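Local coordinates for LP04448p (Drosophila melanogaster, PDB 2QK2), which probably binds tubulin through this second TOG domain and so helps control microtubule growth at plus ends, as in other XMAP215 relatives, at residues K90-L104 against A121-Q134. Residues are numbered along the deposited sequence; the frame is centred on the assembly and turned at random.
Sequences KRFSNYASACVPSLL and AIDAIYASTSLEAQ
The amide nitrogen of Gln134 is gripped twice: NE2 donates to OG of Ser97 at 3.0 Å, nearly straight at 168°, and to Thr129 OG1. Both acceptors lie close to the amide plane, which should fix the rotation of the group. The chain of Gln134 folds at chi2 (-54°), bringing OE1 against Val100, 3.6 Å from CG2, with the two side chains crossing obliquely. A water extends the bridge, linking Ser97 OG to Ala133 O. A leucine in place of Gln134 would probably leave the hydroxyls of Ser97 and Thr129 without their shared donor.

Beside this polar network, helix 93-104 runs against helix 121-126 at 145°, near antiparallel, as consecutive helices of a HEAT-repeat stack in a TOG domain. Ile125 is the knob, set in a hole of Ala96, Cys99, Val100 and Leu103. Its CG2 presses on Ala96 CB at 3.7 Å, while CD1 meets Leu103 CD1 tip to tip at 3.6 Å. Further along, Ile122 CD1 meets Leu104 CD2 at 3.4 Å, a tight fit between chains crossing near a right angle. At the other end, Ser128 OG donates to Ile125 O (2.7 Å) and sits at the edge of the Phe92 ring; Val58 and Leu81 also touch Phe92, from helices 55-67 and 71-88.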
ATOM      1  N   LYS A  90       3.138   5.840  12.855  1.00 30.77           N
ATOM      2  CA  LYS A  90       3.350   7.192  12.336  1.00 32.67           C
ATOM      3  C   LYS A  90       4.820   7.573  12.229  1.00 32.39           C
ATOM      4  O   LYS A  90       5.168   8.493  11.490  1.00 31.17           O
ATOM      5  CB  LYS A  90       2.627   8.223  13.207  1.00 36.34           C
ATOM      6  CG  LYS A  90       1.118   8.019  13.296  1.00 42.61           C
ATOM      7  CD  LYS A  90       0.417   8.313  11.982  1.00 44.50           C
ATOM      8  CE  LYS A  90      -1.078   8.047  12.101  1.00 48.28           C
ATOM      9  NZ  LYS A  90      -1.691   8.819  13.224  1.00 49.02           N
ATOM     10  N   ARG A  91       5.682   6.883  12.974  1.00 32.29           N
ATOM     11  CA  ARG A  91       7.116   7.165  12.923  1.00 33.15           C
ATOM     12  C   ARG A  91       7.684   6.816  11.543  1.00 31.18           C
ATOM     13  O   ARG A  91       8.840   7.115  11.250  1.00 31.31           O
ATOM     14  CB  ARG A  91       7.877   6.363  13.989  1.00 36.74           C
ATOM     15  CG  ARG A  91       7.946   6.985  15.386  1.00 40.30           C
ATOM     16  CD  ARG A  91       6.779   6.585  16.279  1.00 44.38           C
ATOM     17  NE  ARG A  91       6.669   5.137  16.475  1.00 47.23           N
ATOM     18  CZ  ARG A  91       7.614   4.360  17.003  1.00 48.79           C
ATOM     19  NH1 ARG A  91       8.772   4.875  17.400  1.00 49.54           N
ATOM     20  NH2 ARG A  91       7.400   3.055  17.133  1.00 47.87           N
ATOM     21  N   PHE A  92       6.871   6.188  10.696  1.00 28.72           N
ATOM     22  CA  PHE A  92       7.323   5.803   9.356  1.00 27.49           C
ATOM     23  C   PHE A  92       7.029   6.882   8.315  1.00 26.59           C
ATOM     24  O   PHE A  92       7.546   6.832   7.196  1.00 24.72           O
ATOM     25  CB  PHE A  92       6.649   4.484   8.922  1.00 26.04           C
ATOM     26  CG  PHE A  92       7.289   3.841   7.710  1.00 27.85           C
ATOM     27  CD1 PHE A  92       8.390   2.995   7.853  1.00 25.79           C
ATOM     28  CD2 PHE A  92       6.818   4.119   6.425  1.00 23.47           C
ATOM     29  CE1 PHE A  92       9.018   2.434   6.730  1.00 25.59           C
ATOM     30  CE2 PHE A  92       7.437   3.567   5.298  1.00 27.16           C
ATOM     31  CZ  PHE A  92       8.540   2.723   5.450  1.00 24.12           C
ATOM     32  N   SER A  93       6.218   7.870   8.695  1.00 27.36           N
ATOM     33  CA  SER A  93       5.804   8.934   7.780  1.00 28.36           C
ATOM     34  C   SER A  93       6.874   9.529   6.874  1.00 30.09           C
ATOM     35  O   SER A  93       6.621   9.768   5.693  1.00 28.86           O
ATOM     36  CB  SER A  93       5.106  10.066   8.551  1.00 30.92           C
ATOM     37  OG  SER A  93       6.008  10.760   9.396  1.00 32.12           O
ATOM     38  N   ASN A  94       8.066   9.774   7.408  1.00 31.72           N
ATOM     39  CA  ASN A  94       9.126  10.365   6.593  1.00 34.96           C
ATOM     40  C   ASN A  94       9.659   9.498   5.456  1.00 33.28           C
ATOM     41  O   ASN A  94      10.285  10.018   4.537  1.00 33.29           O
ATOM     42  CB  ASN A  94      10.296  10.813   7.475  1.00 38.58           C
ATOM     43  CG  ASN A  94      10.044  12.159   8.132  1.00 42.79           C
ATOM     44  OD1 ASN A  94       9.597  13.106   7.478  1.00 44.71           O
ATOM     45  ND2 ASN A  94      10.332  12.254   9.426  1.00 43.67           N
ATOM     46  N   TYR A  95       9.412   8.192   5.511  1.00 32.41           N
ATOM     47  CA  TYR A  95       9.885   7.283   4.462  1.00 30.85           C
ATOM     48  C   TYR A  95       8.780   6.932   3.461  1.00 29.90           C
ATOM     49  O   TYR A  95       9.058   6.453   2.359  1.00 29.81           O
ATOM     50  CB  TYR A  95      10.415   5.986   5.084  1.00 30.08           C
ATOM     51  CG  TYR A  95      11.364   6.198   6.244  1.00 30.00           C
ATOM     52  CD1 TYR A  95      10.967   5.916   7.549  1.00 29.33           C
ATOM     53  CD2 TYR A  95      12.650   6.706   6.039  1.00 30.08           C
ATOM     54  CE1 TYR A  95      11.827   6.136   8.629  1.00 32.14           C
ATOM     55  CE2 TYR A  95      13.522   6.931   7.115  1.00 30.08           C
ATOM     56  CZ  TYR A  95      13.103   6.643   8.404  1.00 30.96           C
ATOM     57  OH  TYR A  95      13.950   6.850   9.473  1.00 32.41           O
ATOM     58  N   ALA A  96       7.533   7.186   3.848  1.00 28.49           N
ATOM     59  CA  ALA A  96       6.366   6.864   3.026  1.00 27.64           C
ATOM     60  C   ALA A  96       6.351   7.321   1.563  1.00 28.31           C
ATOM     61  O   ALA A  96       6.197   6.501   0.658  1.00 29.08           O
ATOM     62  CB  ALA A  96       5.095   7.355   3.727  1.00 25.99           C
ATOM     63  N   SER A  97       6.503   8.618   1.323  1.00 27.96           N
ATOM     64  CA  SER A  97       6.453   9.139  -0.041  1.00 29.22           C
ATOM     65  C   SER A  97       7.378   8.488  -1.067  1.00 30.57           C
ATOM     66  O   SER A  97       7.002   8.336  -2.233  1.00 30.70           O
ATOM     67  CB  SER A  97       6.685  10.648  -0.033  1.00 30.26           C
ATOM     68  OG  SER A  97       5.634  11.293   0.663  1.00 36.38           O
ATOM     69  N   ALA A  98       8.584   8.114  -0.654  1.00 30.42           N
ATOM     70  CA  ALA A  98       9.522   7.485  -1.577  1.00 32.38           C
ATOM     71  C   ALA A  98       9.156   6.017  -1.829  1.00 31.80           C
ATOM     72  O   ALA A  98       9.466   5.467  -2.887  1.00 35.11           O
ATOM     73  CB  ALA A  98      10.947   7.596  -1.033  1.00 31.77           C
ATOM     74  N   CYS A  99       8.478   5.394  -0.869  1.00 28.90           N
ATOM     75  CA  CYS A  99       8.076   3.997  -1.005  1.00 27.27           C
ATOM     76  C   CYS A  99       6.864   3.769  -1.905  1.00 26.51           C
ATOM     77  O   CYS A  99       6.857   2.848  -2.718  1.00 26.93           O
ATOM     78  CB  CYS A  99       7.757   3.392   0.367  1.00 26.49           C
ATOM     79  SG  CYS A  99       9.171   3.089   1.444  1.00 28.87           S
ATOM     80  N   VAL A 100       5.837   4.601  -1.749  1.00 26.23           N
ATOM     81  CA  VAL A 100       4.592   4.445  -2.504  1.00 23.59           C
ATOM     82  C   VAL A 100       4.732   4.233  -4.016  1.00 24.14           C
ATOM     83  O   VAL A 100       4.226   3.246  -4.551  1.00 23.95           O
ATOM     84  CB  VAL A 100       3.625   5.626  -2.208  1.00 22.31           C
ATOM     85  CG1 VAL A 100       2.417   5.579  -3.145  1.00 22.13           C
ATOM     86  CG2 VAL A 100       3.153   5.543  -0.750  1.00 19.40           C
ATOM     87  N   PRO A 101       5.410   5.149  -4.724  1.00 23.80           N
ATOM     88  CA  PRO A 101       5.581   5.003  -6.174  1.00 25.16           C
ATOM     89  C   PRO A 101       6.251   3.683  -6.579  1.00 25.79           C
ATOM     90  O   PRO A 101       5.832   3.035  -7.538  1.00 24.40           O
ATOM     91  CB  PRO A 101       6.442   6.212  -6.543  1.00 26.69           C
ATOM     92  CG  PRO A 101       6.032   7.233  -5.530  1.00 27.47           C
ATOM     93  CD  PRO A 101       5.969   6.429  -4.257  1.00 25.55           C
ATOM     94  N   SER A 102       7.294   3.295  -5.846  1.00 25.14           N
ATOM     95  CA  SER A 102       8.027   2.061  -6.134  1.00 26.79           C
ATOM     96  C   SER A 102       7.153   0.831  -5.955  1.00 25.11           C
ATOM     97  O   SER A 102       7.173  -0.084  -6.780  1.00 25.91           O
ATOM     98  CB  SER A 102       9.252   1.936  -5.218  1.00 28.19           C
ATOM     99  OG  SER A 102      10.087   3.072  -5.332  1.00 31.63           O
ATOM    100  N   LEU A 103       6.397   0.802  -4.865  1.00 24.01           N
ATOM    101  CA  LEU A 103       5.515  -0.326  -4.597  1.00 23.22           C
ATOM    102  C   LEU A 103       4.431  -0.456  -5.671  1.00 24.22           C
ATOM    103  O   LEU A 103       4.191  -1.554  -6.185  1.00 25.27           O
ATOM    104  CB  LEU A 103       4.879  -0.178  -3.213  1.00 20.97           C
ATOM    105  CG  LEU A 103       5.851  -0.408  -2.045  1.00 23.61           C
ATOM    106  CD1 LEU A 103       5.208   0.028  -0.736  1.00 19.61           C
ATOM    107  CD2 LEU A 103       6.242  -1.888  -1.987  1.00 20.87           C
ATOM    108  N   LEU A 104       3.783   0.656  -6.015  1.00 24.05           N
ATOM    109  CA  LEU A 104       2.725   0.636  -7.027  1.00 24.16           C
ATOM    110  C   LEU A 104       3.225   0.102  -8.369  1.00 25.05           C
ATOM    111  O   LEU A 104       2.574  -0.738  -8.992  1.00 25.24           O
ATOM    112  CB  LEU A 104       2.135   2.039  -7.216  1.00 22.49           C
ATOM    113  CG  LEU A 104       1.320   2.581  -6.036  1.00 23.00           C
ATOM    114  CD1 LEU A 104       0.936   4.035  -6.289  1.00 20.48           C
ATOM    115  CD2 LEU A 104       0.085   1.720  -5.829  1.00 22.60           C
ATOM    116  N   ALA A 121       2.517  -4.295   2.366  1.00 21.59           N
ATOM    117  CA  ALA A 121       3.480  -3.217   2.513  1.00 21.01           C
ATOM    118  C   ALA A 121       2.874  -1.850   2.238  1.00 20.89           C
ATOM    119  O   ALA A 121       2.977  -0.950   3.072  1.00 20.01           O
ATOM    120  CB  ALA A 121       4.684  -3.449   1.594  1.00 17.15           C
ATOM    121  N   ILE A 122       2.239  -1.680   1.082  1.00 19.45           N
ATOM    122  CA  ILE A 122       1.674  -0.375   0.781  1.00 20.87           C
ATOM    123  C   ILE A 122       0.541  -0.002   1.738  1.00 21.02           C
ATOM    124  O   ILE A 122       0.357   1.175   2.054  1.00 19.96           O
ATOM    125  CB  ILE A 122       1.219  -0.269  -0.706  1.00 22.91           C
ATOM    126  CG1 ILE A 122       1.051   1.207  -1.078  1.00 24.02           C
ATOM    127  CG2 ILE A 122      -0.085  -1.022  -0.936  1.00 22.44           C
ATOM    128  CD1 ILE A 122       0.934   1.447  -2.559  1.00 26.65           C
ATOM    129  N   ASP A 123      -0.199  -0.997   2.228  1.00 20.40           N
ATOM    130  CA  ASP A 123      -1.286  -0.727   3.166  1.00 21.99           C
ATOM    131  C   ASP A 123      -0.733  -0.238   4.516  1.00 23.54           C
ATOM    132  O   ASP A 123      -1.238   0.731   5.095  1.00 23.72           O
ATOM    133  CB  ASP A 123      -2.145  -1.984   3.381  1.00 21.71           C
ATOM    134  CG  ASP A 123      -3.053  -2.302   2.180  1.00 23.62           C
ATOM    135  OD1 ASP A 123      -3.051  -1.542   1.186  1.00 23.20           O
ATOM    136  OD2 ASP A 123      -3.775  -3.319   2.236  1.00 23.68           O
ATOM    137  N   ALA A 124       0.303  -0.907   5.015  1.00 21.96           N
ATOM    138  CA  ALA A 124       0.906  -0.523   6.285  1.00 21.72           C
ATOM    139  C   ALA A 124       1.513   0.871   6.156  1.00 22.39           C
ATOM    140  O   ALA A 124       1.430   1.682   7.068  1.00 23.43           O
ATOM    141  CB  ALA A 124       1.979  -1.539   6.687  1.00 20.71           C
ATOM    142  N   ILE A 125       2.108   1.152   5.004  1.00 22.40           N
ATOM    143  CA  ILE A 125       2.721   2.447   4.769  1.00 21.54           C
ATOM    144  C   ILE A 125       1.672   3.554   4.689  1.00 23.08           C
ATOM    145  O   ILE A 125       1.889   4.668   5.181  1.00 21.40           O
ATOM    146  CB  ILE A 125       3.573   2.413   3.484  1.00 20.95           C
ATOM    147  CG1 ILE A 125       4.762   1.467   3.700  1.00 20.89           C
ATOM    148  CG2 ILE A 125       4.050   3.819   3.122  1.00 23.21           C
ATOM    149  CD1 ILE A 125       5.708   1.377   2.526  1.00 18.96           C
ATOM    150  N   TYR A 126       0.526   3.244   4.087  1.00 22.37           N
ATOM    151  CA  TYR A 126      -0.548   4.228   3.968  1.00 22.37           C
ATOM    152  C   TYR A 126      -0.961   4.769   5.337  1.00 22.63           C
ATOM    153  O   TYR A 126      -1.237   5.959   5.488  1.00 22.64           O
ATOM    154  CB  TYR A 126      -1.775   3.613   3.287  1.00 22.06           C
ATOM    155  CG  TYR A 126      -2.947   4.568   3.229  1.00 23.71           C
ATOM    156  CD1 TYR A 126      -2.894   5.711   2.434  1.00 25.26           C
ATOM    157  CD2 TYR A 126      -4.085   4.359   4.013  1.00 24.10           C
ATOM    158  CE1 TYR A 126      -3.940   6.634   2.420  1.00 25.79           C
ATOM    159  CE2 TYR A 126      -5.144   5.277   4.006  1.00 24.63           C
ATOM    160  CZ  TYR A 126      -5.059   6.413   3.208  1.00 27.13           C
ATOM    161  OH  TYR A 126      -6.076   7.349   3.209  1.00 29.32           O
ATOM    162  N   ALA A 127      -1.001   3.882   6.324  1.00 24.15           N
ATOM    163  CA  ALA A 127      -1.383   4.237   7.683  1.00 26.57           C
ATOM    164  C   ALA A 127      -0.538   5.370   8.265  1.00 28.62           C
ATOM    165  O   ALA A 127      -0.984   6.081   9.169  1.00 30.88           O
ATOM    166  CB  ALA A 127      -1.294   3.002   8.580  1.00 24.47           C
ATOM    167  N   SER A 128       0.673   5.545   7.742  1.00 28.07           N
ATOM    168  CA  SER A 128       1.575   6.586   8.230  1.00 26.48           C
ATOM    169  C   SER A 128       1.490   7.863   7.410  1.00 27.03           C
ATOM    170  O   SER A 128       2.162   8.844   7.717  1.00 29.57           O
ATOM    171  CB  SER A 128       3.020   6.088   8.199  1.00 26.82           C
ATOM    172  OG  SER A 128       3.523   6.080   6.868  1.00 25.43           O
ATOM    173  N   THR A 129       0.679   7.861   6.362  1.00 26.38           N
ATOM    174  CA  THR A 129       0.572   9.041   5.515  1.00 26.24           C
ATOM    175  C   THR A 129      -0.897   9.300   5.153  1.00 26.90           C
ATOM    176  O   THR A 129      -1.782   8.999   5.955  1.00 28.14           O
ATOM    177  CB  THR A 129       1.476   8.857   4.259  1.00 24.95           C
ATOM    178  OG1 THR A 129       1.444  10.037   3.447  1.00 27.44           O
ATOM    179  CG2 THR A 129       1.034   7.648   3.448  1.00 25.37           C
ATOM    180  N   SER A 130      -1.172   9.854   3.973  1.00 28.00           N
ATOM    181  CA  SER A 130      -2.560  10.127   3.582  1.00 28.90           C
ATOM    182  C   SER A 130      -2.721  10.205   2.072  1.00 29.42           C
ATOM    183  O   SER A 130      -1.733  10.337   1.344  1.00 28.70           O
ATOM    184  CB  SER A 130      -3.025  11.453   4.184  1.00 30.94           C
ATOM    185  OG  SER A 130      -2.342  12.539   3.571  1.00 32.05           O
ATOM    186  N   LEU A 131      -3.965  10.130   1.598  1.00 28.54           N
ATOM    187  CA  LEU A 131      -4.218  10.214   0.163  1.00 29.10           C
ATOM    188  C   LEU A 131      -3.819  11.599  -0.338  1.00 29.22           C
ATOM    189  O   LEU A 131      -3.312  11.747  -1.448  1.00 29.91           O
ATOM    190  CB  LEU A 131      -5.697   9.956  -0.158  1.00 28.52           C
ATOM    191  CG  LEU A 131      -6.277   8.557   0.073  1.00 28.86           C
ATOM    192  CD1 LEU A 131      -7.759   8.566  -0.288  1.00 31.17           C
ATOM    193  CD2 LEU A 131      -5.534   7.520  -0.768  1.00 29.54           C
ATOM    194  N   GLU A 132      -4.049  12.616   0.487  1.00 30.33           N
ATOM    195  CA  GLU A 132      -3.699  13.982   0.115  1.00 31.28           C
ATOM    196  C   GLU A 132      -2.198  14.056  -0.177  1.00 31.37           C
ATOM    197  O   GLU A 132      -1.779  14.605  -1.200  1.00 31.58           O
ATOM    198  CB  GLU A 132      -4.068  14.946   1.253  1.00 34.41           C
ATOM    199  CG  GLU A 132      -3.721  16.419   1.011  1.00 38.02           C
ATOM    200  CD  GLU A 132      -4.443  17.031  -0.187  1.00 41.94           C
ATOM    201  OE1 GLU A 132      -5.683  16.896  -0.293  1.00 43.17           O
ATOM    202  OE2 GLU A 132      -3.767  17.665  -1.024  1.00 44.94           O
ATOM    203  N   ALA A 133      -1.396  13.475   0.709  1.00 30.49           N
ATOM    204  CA  ALA A 133       0.056  13.485   0.545  1.00 30.79           C
ATOM    205  C   ALA A 133       0.547  12.630  -0.625  1.00 31.75           C
ATOM    206  O   ALA A 133       1.535  12.970  -1.277  1.00 32.72           O
ATOM    207  CB  ALA A 133       0.726  13.025   1.834  1.00 28.41           C
ATOM    208  N   GLN A 134      -0.149  11.531  -0.902  1.00 32.18           N
ATOM    209  CA  GLN A 134       0.258  10.623  -1.973  1.00 31.06           C
ATOM    210  C   GLN A 134      -0.535  10.723  -3.274  1.00 31.50           C
ATOM    211  O   GLN A 134      -0.334   9.911  -4.176  1.00 31.36           O
ATOM    212  CB  GLN A 134       0.176   9.180  -1.472  1.00 31.41           C
ATOM    213  CG  GLN A 134       0.932   8.913  -0.182  1.00 32.85           C
ATOM    214  CD  GLN A 134       2.381   9.333  -0.274  1.00 34.39           C
ATOM    215  OE1 GLN A 134       3.043   9.071  -1.276  1.00 36.22           O
ATOM    216  NE2 GLN A 134       2.886   9.985   0.772  1.00 35.51           N
TER
HETATM  217  O   HOH W   1       4.553   9.463  -3.171  1.00 35.59           O
HETATM  218  O   HOH W   2       4.343  13.388  -1.270  1.00 47.13           O